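Local coordinates for protein putative carbohydrate-active enzyme (Uncultured organism, PDB 5WH8) that probably hydrolyses the glycosidic bonds of cellulose and related polysaccharides, this chain being the family 5 catalytic module of a larger, probably secreted enzyme, at residues Y46-V55 with M93-I102; V55-F63 with K304-Y313. All coordinates share one frame; numbering follows the deposited sequence.

Both contacts lie on the outer layer and rim of an eight-stranded parallel TIM barrel. From the N terminus, the chain passes through strand 32-36 into helix 48-56, the first segment of contact 1. It turns at once into the loop and strand start of 55-63, the first segment of contact 2, continues along strand 62-68, and returns outside as helix 83-100. There contact 1 closes a 37-residue loop, joining successive helices of the barrel. Contact 2 spans 240 intervening residues and closes when helix 298-307 and the tail after it come back to the turn following helix 48-56. The two contacts cross along the chain and share Val55.

Contact 1 (Y46-V55 with M93-I102); sequences YTEASLTALV and MVDICAKLGI
Leu100 and Val55 meet where two neighbouring outer helices of the TIM barrel, 48-56 and 83-100, pack side by side; the axes of 48-55 and 93-100 approach to 10.2 Å and cross at -39°. Leu100, in the last turn of 83-100, touches Leu51, Thr52 and Val55. Its CD1 rests against the backbone of Leu51, 3.6 Å from Leu51 C, while CD2 lies 3.6 Å from Thr52 OG1, the two side chains crossing at about a right angle. That hydroxyl is already engaged with Glu48 O, approaching from the face opposite Thr52 N, so a threonine can present its oxygen here to an apolar neighbour. Val55 CG2, anti to the carbonyl carbon, meets Ile102 CG2 at 3.6 Å and also Leu100 CD1. Gly101, with positive phi, completes a Schellman motif between those two partners. Leu51 fills the middle: its CB meets Ile96 CG2, and it also packs on Phe63 of barrel strand 62-68. At the other end Met93, flexible and unbranched, bends at chi2 and chi3 and lays CE 4.0 Å from Leu51 CD2 and 3.9 Å from Tyr46 CB.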
ATOM      1  N   TYR A  46       0.343   8.604 -13.580  1.00 13.29           N
ATOM      2  CA  TYR A  46      -0.827   8.281 -12.738  1.00 12.20           C
ATOM      3  C   TYR A  46      -2.052   8.981 -13.319  1.00 12.35           C
ATOM      4  O   TYR A  46      -2.404  10.105 -12.934  1.00 14.92           O
ATOM      5  CB  TYR A  46      -0.562   8.663 -11.267  1.00 12.47           C
ATOM      6  CG  TYR A  46       0.792   8.137 -10.834  1.00  9.98           C
ATOM      7  CD1 TYR A  46       1.114   6.786 -10.996  1.00 12.29           C
ATOM      8  CD2 TYR A  46       1.792   8.998 -10.383  1.00 10.79           C
ATOM      9  CE1 TYR A  46       2.382   6.310 -10.673  1.00  9.20           C
ATOM     10  CE2 TYR A  46       3.057   8.524 -10.052  1.00 10.32           C
ATOM     11  CZ  TYR A  46       3.347   7.186 -10.214  1.00 10.91           C
ATOM     12  OH  TYR A  46       4.617   6.743  -9.924  1.00 11.05           O
ATOM     13  N   THR A  47      -2.680   8.291 -14.262  1.00 12.93           N
ATOM     14  CA  THR A  47      -3.820   8.825 -15.012  1.00 14.64           C
ATOM     15  C   THR A  47      -4.903   7.770 -15.205  1.00 13.65           C
ATOM     16  O   THR A  47      -4.705   6.579 -14.902  1.00 10.92           O
ATOM     17  CB  THR A  47      -3.399   9.309 -16.413  1.00 12.45           C
ATOM     18  OG1 THR A  47      -2.974   8.185 -17.186  1.00 13.27           O
ATOM     19  CG2 THR A  47      -2.282  10.309 -16.342  1.00 13.76           C
ATOM     20  N   GLU A  48      -6.048   8.185 -15.736  1.00 15.05           N
ATOM     21  CA  GLU A  48      -7.068   7.202 -16.017  1.00 11.92           C
ATOM     22  C   GLU A  48      -6.527   6.171 -16.997  1.00 12.01           C
ATOM     23  O   GLU A  48      -6.747   4.969 -16.825  1.00 14.83           O
ATOM     24  CB  GLU A  48      -8.341   7.857 -16.558  1.00 17.44           C
ATOM     25  CG  GLU A  48      -9.452   6.821 -16.705  1.00 25.51           C
ATOM     26  CD  GLU A  48     -10.834   7.404 -16.950  1.00 42.47           C
ATOM     27  OE1 GLU A  48     -11.005   8.638 -16.836  1.00 36.41           O
ATOM     28  OE2 GLU A  48     -11.749   6.607 -17.253  1.00 36.33           O
ATOM     29  N   ALA A  49      -5.798   6.616 -18.013  1.00 13.14           N
ATOM     30  CA  ALA A  49      -5.256   5.684 -18.991  1.00 14.09           C
ATOM     31  C   ALA A  49      -4.255   4.698 -18.396  1.00 12.92           C
ATOM     32  O   ALA A  49      -4.276   3.516 -18.729  1.00 12.06           O
ATOM     33  CB  ALA A  49      -4.612   6.444 -20.141  1.00 17.49           C
ATOM     34  N   SER A  50      -3.352   5.166 -17.539  1.00 11.48           N
ATOM     35  CA  SER A  50      -2.311   4.281 -17.037  1.00  9.33           C
ATOM     36  C   SER A  50      -2.907   3.286 -16.062  1.00 11.48           C
ATOM     37  O   SER A  50      -2.574   2.098 -16.096  1.00 10.60           O
ATOM     38  CB  SER A  50      -1.166   5.073 -16.386  1.00 13.04           C
ATOM     39  OG  SER A  50      -1.535   5.670 -15.153  1.00 14.08           O
ATOM     40  N   LEU A  51      -3.798   3.743 -15.185  1.00 12.69           N
ATOM     41  CA  LEU A  51      -4.425   2.805 -14.265  1.00  9.89           C
ATOM     42  C   LEU A  51      -5.358   1.822 -14.990  1.00 12.55           C
ATOM     43  O   LEU A  51      -5.460   0.669 -14.603  1.00 11.45           O
ATOM     44  CB  LEU A  51      -5.187   3.555 -13.177  1.00 10.65           C
ATOM     45  CG  LEU A  51      -4.388   3.970 -11.933  1.00 18.97           C
ATOM     46  CD1 LEU A  51      -4.036   2.764 -11.127  1.00 24.67           C
ATOM     47  CD2 LEU A  51      -3.150   4.752 -12.277  1.00 18.66           C
ATOM     48  N   THR A  52      -5.995   2.248 -16.080  1.00 12.35           N
ATOM     49  CA  THR A  52      -6.789   1.323 -16.887  1.00 10.22           C
ATOM     50  C   THR A  52      -5.895   0.197 -17.444  1.00 10.52           C
ATOM     51  O   THR A  52      -6.280  -0.970 -17.409  1.00 13.74           O
ATOM     52  CB  THR A  52      -7.541   2.068 -18.043  1.00 12.16           C
ATOM     53  OG1 THR A  52      -8.536   2.924 -17.499  1.00 14.47           O
ATOM     54  CG2 THR A  52      -8.246   1.086 -18.951  1.00 17.03           C
ATOM     55  N   ALA A  53      -4.694   0.538 -17.916  1.00 10.77           N
ATOM     56  CA  ALA A  53      -3.751  -0.481 -18.389  1.00 12.18           C
ATOM     57  C   ALA A  53      -3.317  -1.399 -17.248  1.00 11.66           C
ATOM     58  O   ALA A  53      -3.207  -2.611 -17.430  1.00 12.80           O
ATOM     59  CB  ALA A  53      -2.509   0.178 -19.048  1.00 14.61           C
ATOM     60  N   LEU A  54      -3.052  -0.834 -16.069  1.00 10.65           N
ATOM     61  CA  LEU A  54      -2.676  -1.668 -14.937  1.00 11.60           C
ATOM     62  C   LEU A  54      -3.760  -2.700 -14.613  1.00 10.41           C
ATOM     63  O   LEU A  54      -3.469  -3.858 -14.283  1.00 12.51           O
ATOM     64  CB  LEU A  54      -2.380  -0.807 -13.713  1.00 10.17           C
ATOM     65  CG  LEU A  54      -0.968  -0.204 -13.693  1.00  8.94           C
ATOM     66  CD1 LEU A  54      -0.899   0.875 -12.643  1.00 13.04           C
ATOM     67  CD2 LEU A  54       0.046  -1.291 -13.409  1.00 11.58           C
ATOM     68  N   VAL A  55      -5.017  -2.282 -14.659  1.00  9.50           N
ATOM     69  CA  VAL A  55      -6.115  -3.191 -14.322  1.00 10.51           C
ATOM     70  C   VAL A  55      -6.381  -4.198 -15.431  1.00 12.83           C
ATOM     71  O   VAL A  55      -6.417  -5.415 -15.178  1.00 13.95           O
ATOM     72  CB  VAL A  55      -7.387  -2.379 -14.001  1.00 12.67           C
ATOM     73  CG1 VAL A  55      -8.582  -3.297 -13.749  1.00 16.31           C
ATOM     74  CG2 VAL A  55      -7.147  -1.500 -12.779  1.00 13.33           C
ATOM     75  N   MET A  93      -7.647  10.352  -7.946  1.00 13.47           N
ATOM     76  CA  MET A  93      -7.050   9.023  -8.121  1.00 13.99           C
ATOM     77  C   MET A  93      -7.902   7.944  -7.441  1.00 11.15           C
ATOM     78  O   MET A  93      -8.078   6.850  -7.981  1.00 11.21           O
ATOM     79  CB  MET A  93      -5.629   8.978  -7.562  1.00 13.69           C
ATOM     80  CG  MET A  93      -4.652   9.909  -8.236  1.00 19.88           C
ATOM     81  SD  MET A  93      -4.567   9.713 -10.019  1.00 24.26           S
ATOM     82  CE  MET A  93      -4.256   7.971 -10.190  1.00 23.82           C
ATOM     83  N   VAL A  94      -8.422   8.241  -6.251  1.00 12.23           N
ATOM     84  CA  VAL A  94      -9.315   7.303  -5.551  1.00  9.11           C
ATOM     85  C   VAL A  94     -10.562   7.003  -6.405  1.00 12.72           C
ATOM     86  O   VAL A  94     -11.020   5.857  -6.483  1.00 12.26           O
ATOM     87  CB  VAL A  94      -9.712   7.854  -4.158  1.00 11.14           C
ATOM     88  CG1 VAL A  94     -10.768   6.958  -3.492  1.00 13.87           C
ATOM     89  CG2 VAL A  94      -8.471   7.992  -3.282  1.00 11.06           C
ATOM     90  N   ASP A  95     -11.096   8.025  -7.066  0.51 12.74           N
ATOM     91  CA  ASP A  95     -12.275   7.844  -7.910  0.51 13.42           C
ATOM     92  C   ASP A  95     -11.959   7.006  -9.162  0.51 11.86           C
ATOM     93  O   ASP A  95     -12.788   6.192  -9.597  0.51 12.78           O
ATOM     94  CB  ASP A  95     -12.860   9.200  -8.329  0.51 17.02           C
ATOM     95  CG  ASP A  95     -13.457   9.979  -7.165  0.51 16.81           C
ATOM     96  OD1 ASP A  95     -13.917   9.370  -6.171  0.51 16.85           O
ATOM     97  OD2 ASP A  95     -13.488  11.226  -7.261  0.51 19.07           O
ATOM     98  N   ILE A  96     -10.775   7.194  -9.745  1.00 12.35           N
ATOM     99  CA  ILE A  96     -10.364   6.376 -10.892  1.00 10.25           C
ATOM    100  C   ILE A  96     -10.300   4.918 -10.456  1.00  8.96           C
ATOM    101  O   ILE A  96     -10.819   4.042 -11.158  1.00 12.48           O
ATOM    102  CB  ILE A  96      -9.011   6.831 -11.478  1.00 12.57           C
ATOM    103  CG1 ILE A  96      -9.203   8.155 -12.224  1.00 15.95           C
ATOM    104  CG2 ILE A  96      -8.422   5.801 -12.449  1.00 10.42           C
ATOM    105  CD1 ILE A  96      -7.910   8.905 -12.436  1.00 15.72           C
ATOM    106  N   CYS A  97      -9.736   4.642  -9.276  1.00 10.38           N
ATOM    107  CA  CYS A  97      -9.710   3.254  -8.793  1.00 10.69           C
ATOM    108  C   CYS A  97     -11.118   2.704  -8.599  1.00 10.08           C
ATOM    109  O   CYS A  97     -11.368   1.536  -8.895  1.00 12.44           O
ATOM    110  CB  CYS A  97      -8.935   3.143  -7.479  1.00 11.47           C
ATOM    111  SG  CYS A  97      -7.137   3.402  -7.679  1.00 14.08           S
ATOM    112  N   ALA A  98     -12.032   3.525  -8.078  1.00 11.47           N
ATOM    113  CA  ALA A  98     -13.427   3.092  -7.914  1.00 13.76           C
ATOM    114  C   ALA A  98     -14.059   2.725  -9.254  1.00 12.90           C
ATOM    115  O   ALA A  98     -14.755   1.708  -9.359  1.00 13.21           O
ATOM    116  CB  ALA A  98     -14.258   4.166  -7.234  1.00 16.24           C
ATOM    117  N   LYS A  99     -13.839   3.563 -10.265  1.00 13.53           N
ATOM    118  CA  LYS A  99     -14.418   3.337 -11.591  1.00 14.60           C
ATOM    119  C   LYS A  99     -13.913   2.044 -12.224  1.00 13.66           C
ATOM    120  O   LYS A  99     -14.633   1.418 -13.011  1.00 14.42           O
ATOM    121  CB  LYS A  99     -14.112   4.520 -12.515  1.00 18.51           C
ATOM    122  CG  LYS A  99     -14.950   5.762 -12.208  1.00 32.88           C
ATOM    123  CD  LYS A  99     -14.554   6.936 -13.101  1.00 37.91           C
ATOM    124  CE  LYS A  99     -15.589   8.060 -13.062  1.00 43.62           C
ATOM    125  NZ  LYS A  99     -16.083   8.333 -11.681  1.00 49.20           N
ATOM    126  N   LEU A 100     -12.683   1.650 -11.872  1.00 11.42           N
ATOM    127  CA  LEU A 100     -12.064   0.418 -12.363  1.00 11.46           C
ATOM    128  C   LEU A 100     -12.297  -0.787 -11.454  1.00 12.15           C
ATOM    129  O   LEU A 100     -11.947  -1.896 -11.827  1.00 12.77           O
ATOM    130  CB  LEU A 100     -10.547   0.627 -12.540  1.00 12.67           C
ATOM    131  CG  LEU A 100     -10.163   1.630 -13.632  1.00 12.45           C
ATOM    132  CD1 LEU A 100      -8.680   2.014 -13.515  1.00 12.47           C
ATOM    133  CD2 LEU A 100     -10.448   1.068 -15.030  1.00 16.12           C
ATOM    134  N   GLY A 101     -12.898  -0.578 -10.285  1.00 11.18           N
ATOM    135  CA  GLY A 101     -13.155  -1.657  -9.345  1.00 10.81           C
ATOM    136  C   GLY A 101     -11.903  -2.268  -8.740  1.00 11.25           C
ATOM    137  O   GLY A 101     -11.844  -3.489  -8.572  1.00 10.21           O
ATOM    138  N   ILE A 102     -10.901  -1.448  -8.424  1.00  9.61           N
ATOM    139  CA  ILE A 102      -9.753  -1.932  -7.647  1.00 10.19           C
ATOM    140  C   ILE A 102      -9.610  -1.211  -6.320  1.00 10.24           C
ATOM    141  O   ILE A 102     -10.077  -0.069  -6.143  1.00 11.25           O
ATOM    142  CB  ILE A 102      -8.405  -1.806  -8.403  1.00 10.52           C
ATOM    143  CG1 ILE A 102      -8.121  -0.374  -8.856  1.00 10.06           C
ATOM    144  CG2 ILE A 102      -8.387  -2.798  -9.603  1.00 11.20           C
ATOM    145  CD1 ILE A 102      -6.655  -0.178  -9.277  1.00 13.69           C
TER

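Contact 2 (V55-F63 with K304-Y313); sequences VKDWNIDIF and KRKLSQPKSY. With EDO (1,2-ethanediol), chain I.
Lys304 lies over one face of the Trp58 indole, where the last helix of this TIM barrel module, 298-307, meets the turn between helix 48-56 and strand 62-68. With CG anti to the backbone N (chi1 -168°) and an extended chain beyond, the lysine lies over the face, the two side chains crossing at about a right angle. Its CD makes a CH-pi contact 3.9 Å from the centroid of the five-membered ring; NZ forms an off-centre cation-pi contact at 4.6 Å. The aliphatic chain suits the indole face, and the charged end of this partly exposed lysine reaches Asn294 OD1. Leu307 instead comes to the indole edge, its CD1 4.1 Å from Trp58 CE3, and the same methyl lies beside Ile60 CG2. Asn59 turns the chain with positive phi. Farther along, Asp61 receives Lys311 and Tyr313 from opposite faces of its carboxylate plane. Lys311 NZ makes a salt bridge to Asp61 OD1, syn but 34° out of plane, while Lys311 CB lies over the centre of one Tyr313 face. The ring's edge faces the carboxylate, their planes 65° apart, and Tyr313 OH donates to Asp61 OD1 from above the carboxylate plane at 2.9 Å.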
ATOM      1  N   VAL A  55      -5.017  -2.282 -14.659  1.00  9.50           N
ATOM      2  CA  VAL A  55      -6.115  -3.191 -14.322  1.00 10.51           C
ATOM      3  C   VAL A  55      -6.381  -4.198 -15.431  1.00 12.83           C
ATOM      4  O   VAL A  55      -6.417  -5.415 -15.178  1.00 13.95           O
ATOM      5  CB  VAL A  55      -7.387  -2.379 -14.001  1.00 12.67           C
ATOM      6  CG1 VAL A  55      -8.582  -3.297 -13.749  1.00 16.31           C
ATOM      7  CG2 VAL A  55      -7.147  -1.500 -12.779  1.00 13.33           C
ATOM      8  N   LYS A  56      -6.549  -3.708 -16.656  1.00 12.19           N
ATOM      9  CA  LYS A  56      -6.917  -4.589 -17.762  1.00 11.34           C
ATOM     10  C   LYS A  56      -5.775  -5.453 -18.293  1.00 13.16           C
ATOM     11  O   LYS A  56      -6.026  -6.590 -18.722  1.00 14.41           O
ATOM     12  CB  LYS A  56      -7.496  -3.777 -18.927  1.00 14.25           C
ATOM     13  CG  LYS A  56      -8.732  -2.960 -18.583  1.00 18.88           C
ATOM     14  CD  LYS A  56      -9.906  -3.781 -18.033  1.00 34.41           C
ATOM     15  CE  LYS A  56     -10.532  -4.685 -19.085  1.00 47.82           C
ATOM     16  NZ  LYS A  56     -11.717  -5.412 -18.540  1.00 48.29           N
ATOM     17  N   ASP A  57      -4.549  -4.926 -18.294  1.00 10.39           N
ATOM     18  CA  ASP A  57      -3.384  -5.626 -18.847  1.00 10.34           C
ATOM     19  C   ASP A  57      -2.451  -6.258 -17.805  1.00 13.20           C
ATOM     20  O   ASP A  57      -1.905  -7.329 -18.046  1.00 12.86           O
ATOM     21  CB  ASP A  57      -2.544  -4.671 -19.716  1.00 12.94           C
ATOM     22  CG  ASP A  57      -3.361  -3.955 -20.788  1.00 14.94           C
ATOM     23  OD1 ASP A  57      -4.320  -4.553 -21.332  1.00 19.65           O
ATOM     24  OD2 ASP A  57      -3.025  -2.800 -21.101  1.00 12.39           O
ATOM     25  N   TRP A  58      -2.218  -5.606 -16.667  1.00 11.10           N
ATOM     26  CA  TRP A  58      -1.354  -6.210 -15.649  1.00 11.39           C
ATOM     27  C   TRP A  58      -2.165  -7.003 -14.609  1.00 11.56           C
ATOM     28  O   TRP A  58      -1.570  -7.686 -13.791  1.00 12.11           O
ATOM     29  CB  TRP A  58      -0.501  -5.169 -14.900  1.00 11.17           C
ATOM     30  CG  TRP A  58       0.459  -4.287 -15.666  1.00 10.75           C
ATOM     31  CD1 TRP A  58       0.288  -3.708 -16.901  1.00 12.61           C
ATOM     32  CD2 TRP A  58       1.739  -3.859 -15.199  1.00  9.86           C
ATOM     33  NE1 TRP A  58       1.385  -2.938 -17.212  1.00 10.39           N
ATOM     34  CE2 TRP A  58       2.293  -3.021 -16.185  1.00 11.19           C
ATOM     35  CE3 TRP A  58       2.471  -4.099 -14.029  1.00 14.60           C
ATOM     36  CZ2 TRP A  58       3.535  -2.422 -16.042  1.00 10.75           C
ATOM     37  CZ3 TRP A  58       3.693  -3.511 -13.884  1.00 13.73           C
ATOM     38  CH2 TRP A  58       4.229  -2.675 -14.882  1.00 13.57           C
ATOM     39  N   ASN A  59      -3.492  -6.867 -14.603  1.00 10.53           N
ATOM     40  CA  ASN A  59      -4.358  -7.636 -13.704  1.00 11.25           C
ATOM     41  C   ASN A  59      -4.161  -7.285 -12.221  1.00 11.44           C
ATOM     42  O   ASN A  59      -4.282  -8.155 -11.355  1.00 11.18           O
ATOM     43  CB  ASN A  59      -4.138  -9.140 -13.913  1.00 14.72           C
ATOM     44  CG  ASN A  59      -4.210  -9.536 -15.374  1.00 28.76           C
ATOM     45  OD1 ASN A  59      -3.220  -9.971 -15.973  1.00 33.42           O
ATOM     46  ND2 ASN A  59      -5.383  -9.369 -15.960  1.00 21.71           N
ATOM     47  N   ILE A  60      -3.884  -6.018 -11.905  1.00 11.45           N
ATOM     48  CA  ILE A  60      -3.694  -5.659 -10.498  1.00  9.15           C
ATOM     49  C   ILE A  60      -5.023  -5.671  -9.750  1.00  8.23           C
ATOM     50  O   ILE A  60      -6.084  -5.462 -10.349  1.00 10.03           O
ATOM     51  CB  ILE A  60      -3.028  -4.263 -10.283  1.00  7.95           C
ATOM     52  CG1 ILE A  60      -3.906  -3.076 -10.724  1.00  9.77           C
ATOM     53  CG2 ILE A  60      -1.641  -4.220 -10.947  1.00 10.48           C
ATOM     54  CD1 ILE A  60      -3.392  -1.722 -10.236  1.00 11.19           C
ATOM     55  N   ASP A  61      -4.942  -5.917  -8.447  1.00  9.06           N
ATOM     56  CA  ASP A  61      -6.103  -5.904  -7.555  1.00  8.51           C
ATOM     57  C   ASP A  61      -6.200  -4.618  -6.748  1.00  8.86           C
ATOM     58  O   ASP A  61      -7.256  -4.322  -6.173  1.00 10.28           O
ATOM     59  CB  ASP A  61      -6.035  -7.042  -6.553  1.00  7.52           C
ATOM     60  CG  ASP A  61      -5.989  -8.412  -7.195  1.00 11.47           C
ATOM     61  OD1 ASP A  61      -6.810  -8.695  -8.102  1.00 12.24           O
ATOM     62  OD2 ASP A  61      -5.119  -9.204  -6.764  1.00 11.66           O
ATOM     63  N   ILE A  62      -5.088  -3.887  -6.667  1.00  7.90           N
ATOM     64  CA  ILE A  62      -4.920  -2.789  -5.719  1.00  8.73           C
ATOM     65  C   ILE A  62      -3.819  -1.832  -6.237  1.00  9.40           C
ATOM     66  O   ILE A  62      -2.832  -2.280  -6.857  1.00  8.90           O
ATOM     67  CB  ILE A  62      -4.576  -3.350  -4.309  1.00  8.90           C
ATOM     68  CG1 ILE A  62      -4.477  -2.228  -3.258  1.00  9.06           C
ATOM     69  CG2 ILE A  62      -3.317  -4.201  -4.344  1.00 10.20           C
ATOM     70  CD1 ILE A  62      -4.594  -2.807  -1.847  1.00 11.28           C
ATOM     71  N   PHE A  63      -3.999  -0.527  -6.007  1.00  7.40           N
ATOM     72  CA  PHE A  63      -2.999   0.487  -6.320  1.00  7.11           C
ATOM     73  C   PHE A  63      -2.750   1.325  -5.082  1.00  8.42           C
ATOM     74  O   PHE A  63      -3.679   1.668  -4.370  1.00 10.28           O
ATOM     75  CB  PHE A  63      -3.450   1.406  -7.488  1.00  7.12           C
ATOM     76  CG  PHE A  63      -2.329   2.227  -8.071  1.00  9.33           C
ATOM     77  CD1 PHE A  63      -1.330   1.648  -8.826  1.00  8.87           C
ATOM     78  CD2 PHE A  63      -2.247   3.582  -7.814  1.00 12.17           C
ATOM     79  CE1 PHE A  63      -0.273   2.387  -9.314  1.00 10.86           C
ATOM     80  CE2 PHE A  63      -1.193   4.336  -8.309  1.00  9.32           C
ATOM     81  CZ  PHE A  63      -0.217   3.750  -9.069  1.00  9.36           C
ATOM     82  N   LYS A 304       4.767  -8.343 -13.476  1.00 10.03           N
ATOM     83  CA  LYS A 304       3.596  -8.545 -14.311  1.00 10.66           C
ATOM     84  C   LYS A 304       3.294 -10.030 -14.506  1.00 10.87           C
ATOM     85  O   LYS A 304       2.129 -10.442 -14.515  1.00 12.59           O
ATOM     86  CB  LYS A 304       3.806  -7.851 -15.674  1.00 14.36           C
ATOM     87  CG  LYS A 304       2.571  -7.761 -16.507  1.00 15.65           C
ATOM     88  CD  LYS A 304       2.780  -6.860 -17.737  1.00 15.45           C
ATOM     89  CE  LYS A 304       1.679  -7.145 -18.697  1.00 16.34           C
ATOM     90  NZ  LYS A 304       1.804  -6.327 -19.913  1.00 12.10           N
ATOM     91  N   ARG A 305       4.340 -10.844 -14.622  1.00 10.49           N
ATOM     92  CA  ARG A 305       4.153 -12.288 -14.705  1.00 13.88           C
ATOM     93  C   ARG A 305       3.570 -12.871 -13.400  1.00 13.58           C
ATOM     94  O   ARG A 305       2.671 -13.724 -13.456  1.00 15.21           O
ATOM     95  CB  ARG A 305       5.479 -12.961 -15.062  1.00 15.49           C
ATOM     96  CG  ARG A 305       5.361 -14.422 -15.398  1.00 18.72           C
ATOM     97  CD  ARG A 305       6.514 -14.867 -16.283  1.00 27.06           C
ATOM     98  NE  ARG A 305       6.400 -16.288 -16.569  1.00 37.45           N
ATOM     99  CZ  ARG A 305       7.221 -16.967 -17.361  1.00 45.88           C
ATOM    100  NH1 ARG A 305       8.238 -16.355 -17.960  1.00 38.29           N
ATOM    101  NH2 ARG A 305       7.016 -18.264 -17.550  1.00 40.47           N
ATOM    102  N   LYS A 306       4.031 -12.401 -12.231  1.00 10.69           N
ATOM    103  CA  LYS A 306       3.429 -12.847 -10.955  1.00 11.78           C
ATOM    104  C   LYS A 306       1.952 -12.419 -10.833  1.00 13.45           C
ATOM    105  O   LYS A 306       1.100 -13.161 -10.335  1.00 14.75           O
ATOM    106  CB  LYS A 306       4.194 -12.298  -9.751  1.00 10.03           C
ATOM    107  CG  LYS A 306       5.644 -12.780  -9.584  1.00 12.30           C
ATOM    108  CD  LYS A 306       5.721 -14.298  -9.373  1.00 16.74           C
ATOM    109  CE  LYS A 306       7.181 -14.748  -9.187  1.00 18.76           C
ATOM    110  NZ  LYS A 306       7.358 -16.181  -9.434  1.00 24.35           N
ATOM    111  N   LEU A 307       1.650 -11.206 -11.276  1.00 11.61           N
ATOM    112  CA  LEU A 307       0.283 -10.691 -11.268  1.00 10.30           C
ATOM    113  C   LEU A 307      -0.672 -11.457 -12.184  1.00 16.02           C
ATOM    114  O   LEU A 307      -1.895 -11.403 -11.988  1.00 18.31           O
ATOM    115  CB  LEU A 307       0.291  -9.220 -11.675  1.00 11.03           C
ATOM    116  CG  LEU A 307       0.882  -8.226 -10.688  1.00  8.81           C
ATOM    117  CD1 LEU A 307       1.184  -6.879 -11.349  1.00 12.25           C
ATOM    118  CD2 LEU A 307      -0.045  -8.008  -9.478  1.00 12.95           C
ATOM    119  N   SER A 308      -0.133 -12.160 -13.178  1.00 15.08           N
ATOM    120  CA  SER A 308      -0.949 -12.852 -14.166  1.00 17.41           C
ATOM    121  C   SER A 308      -1.425 -14.209 -13.677  1.00 17.39           C
ATOM    122  O   SER A 308      -2.186 -14.879 -14.362  1.00 18.79           O
ATOM    123  CB  SER A 308      -0.179 -13.024 -15.475  1.00 18.35           C
ATOM    124  OG  SER A 308       0.722 -14.124 -15.401  1.00 24.55           O
ATOM    125  N   GLN A 309      -0.975 -14.627 -12.494  1.00 14.88           N
ATOM    126  CA  GLN A 309      -1.413 -15.909 -11.928  1.00 18.91           C
ATOM    127  C   GLN A 309      -2.897 -15.846 -11.559  1.00 19.34           C
ATOM    128  O   GLN A 309      -3.479 -14.763 -11.436  1.00 16.20           O
ATOM    129  CB  GLN A 309      -0.580 -16.272 -10.694  1.00 15.11           C
ATOM    130  CG  GLN A 309       0.925 -16.375 -10.950  1.00 17.62           C
ATOM    131  CD  GLN A 309       1.291 -17.251 -12.139  1.00 34.98           C
ATOM    132  OE1 GLN A 309       0.850 -18.390 -12.259  1.00 32.82           O
ATOM    133  NE2 GLN A 309       2.120 -16.713 -13.023  1.00 44.86           N
ATOM    134  N   PRO A 310      -3.531 -17.015 -11.403  1.00 19.17           N
ATOM    135  CA  PRO A 310      -4.929 -17.025 -10.947  1.00 18.48           C
ATOM    136  C   PRO A 310      -5.136 -16.189  -9.683  1.00 15.85           C
ATOM    137  O   PRO A 310      -4.269 -16.166  -8.804  1.00 15.32           O
ATOM    138  CB  PRO A 310      -5.195 -18.505 -10.671  1.00 18.03           C
ATOM    139  CG  PRO A 310      -4.258 -19.220 -11.580  1.00 21.63           C
ATOM    140  CD  PRO A 310      -3.027 -18.375 -11.665  1.00 24.13           C
ATOM    141  N   LYS A 311      -6.270 -15.505  -9.613  1.00 16.27           N
ATOM    142  CA  LYS A 311      -6.606 -14.694  -8.442  1.00 14.48           C
ATOM    143  C   LYS A 311      -6.551 -15.503  -7.164  1.00 16.93           C
ATOM    144  O   LYS A 311      -7.005 -16.656  -7.106  1.00 16.03           O
ATOM    145  CB  LYS A 311      -7.994 -14.078  -8.581  1.00 14.72           C
ATOM    146  CG  LYS A 311      -8.187 -13.108  -9.729  1.00 16.34           C
ATOM    147  CD  LYS A 311      -7.228 -11.918  -9.646  1.00 14.83           C
ATOM    148  CE  LYS A 311      -7.585 -10.851 -10.651  1.00 17.02           C
ATOM    149  NZ  LYS A 311      -6.599  -9.745 -10.679  1.00 18.83           N
ATOM    150  N   SER A 312      -6.021 -14.867  -6.127  1.00 10.98           N
ATOM    151  CA  SER A 312      -5.884 -15.474  -4.813  1.00 11.42           C
ATOM    152  C   SER A 312      -7.073 -15.079  -3.917  1.00 14.08           C
ATOM    153  O   SER A 312      -6.933 -14.640  -2.764  1.00 12.88           O
ATOM    154  CB  SER A 312      -4.560 -15.068  -4.184  1.00 14.68           C
ATOM    155  OG  SER A 312      -4.226 -15.927  -3.124  1.00 17.01           O
ATOM    156  N   TYR A 313      -8.257 -15.247  -4.491  1.00 13.47           N
ATOM    157  CA  TYR A 313      -9.509 -15.084  -3.779  1.00 14.72           C
ATOM    158  C   TYR A 313     -10.595 -15.790  -4.560  1.00 14.97           C
ATOM    159  O   TYR A 313     -10.415 -16.132  -5.736  1.00 14.38           O
ATOM    160  CB  TYR A 313      -9.861 -13.606  -3.574  1.00 15.26           C
ATOM    161  CG  TYR A 313      -9.725 -12.681  -4.770  1.00 13.97           C
ATOM    162  CD1 TYR A 313     -10.716 -12.593  -5.748  1.00 14.50           C
ATOM    163  CD2 TYR A 313      -8.618 -11.861  -4.890  1.00 15.99           C
ATOM    164  CE1 TYR A 313     -10.601 -11.705  -6.819  1.00 14.68           C
ATOM    165  CE2 TYR A 313      -8.486 -10.987  -5.953  1.00 16.33           C
ATOM    166  CZ  TYR A 313      -9.464 -10.905  -6.911  1.00 12.94           C
ATOM    167  OH  TYR A 313      -9.333 -10.017  -7.979  1.00 17.20           O
TER
HETATM  168  C1  EDO I 408       7.408 -18.163  -6.569  1.00 33.01           C
HETATM  169  O1  EDO I 408       7.821 -18.902  -7.732  1.00 37.63           O
HETATM  170  C2  EDO I 408       6.145 -17.298  -6.724  1.00 22.39           C
HETATM  171  O2  EDO I 408       5.163 -17.764  -7.675  1.00 39.66           O
HETATM  172  O   HOH W   1      -0.271  -9.772 -15.500  1.00 20.23           O
HETATM  173  O   HOH W   2      -5.062 -12.013  -5.989  1.00 13.15           O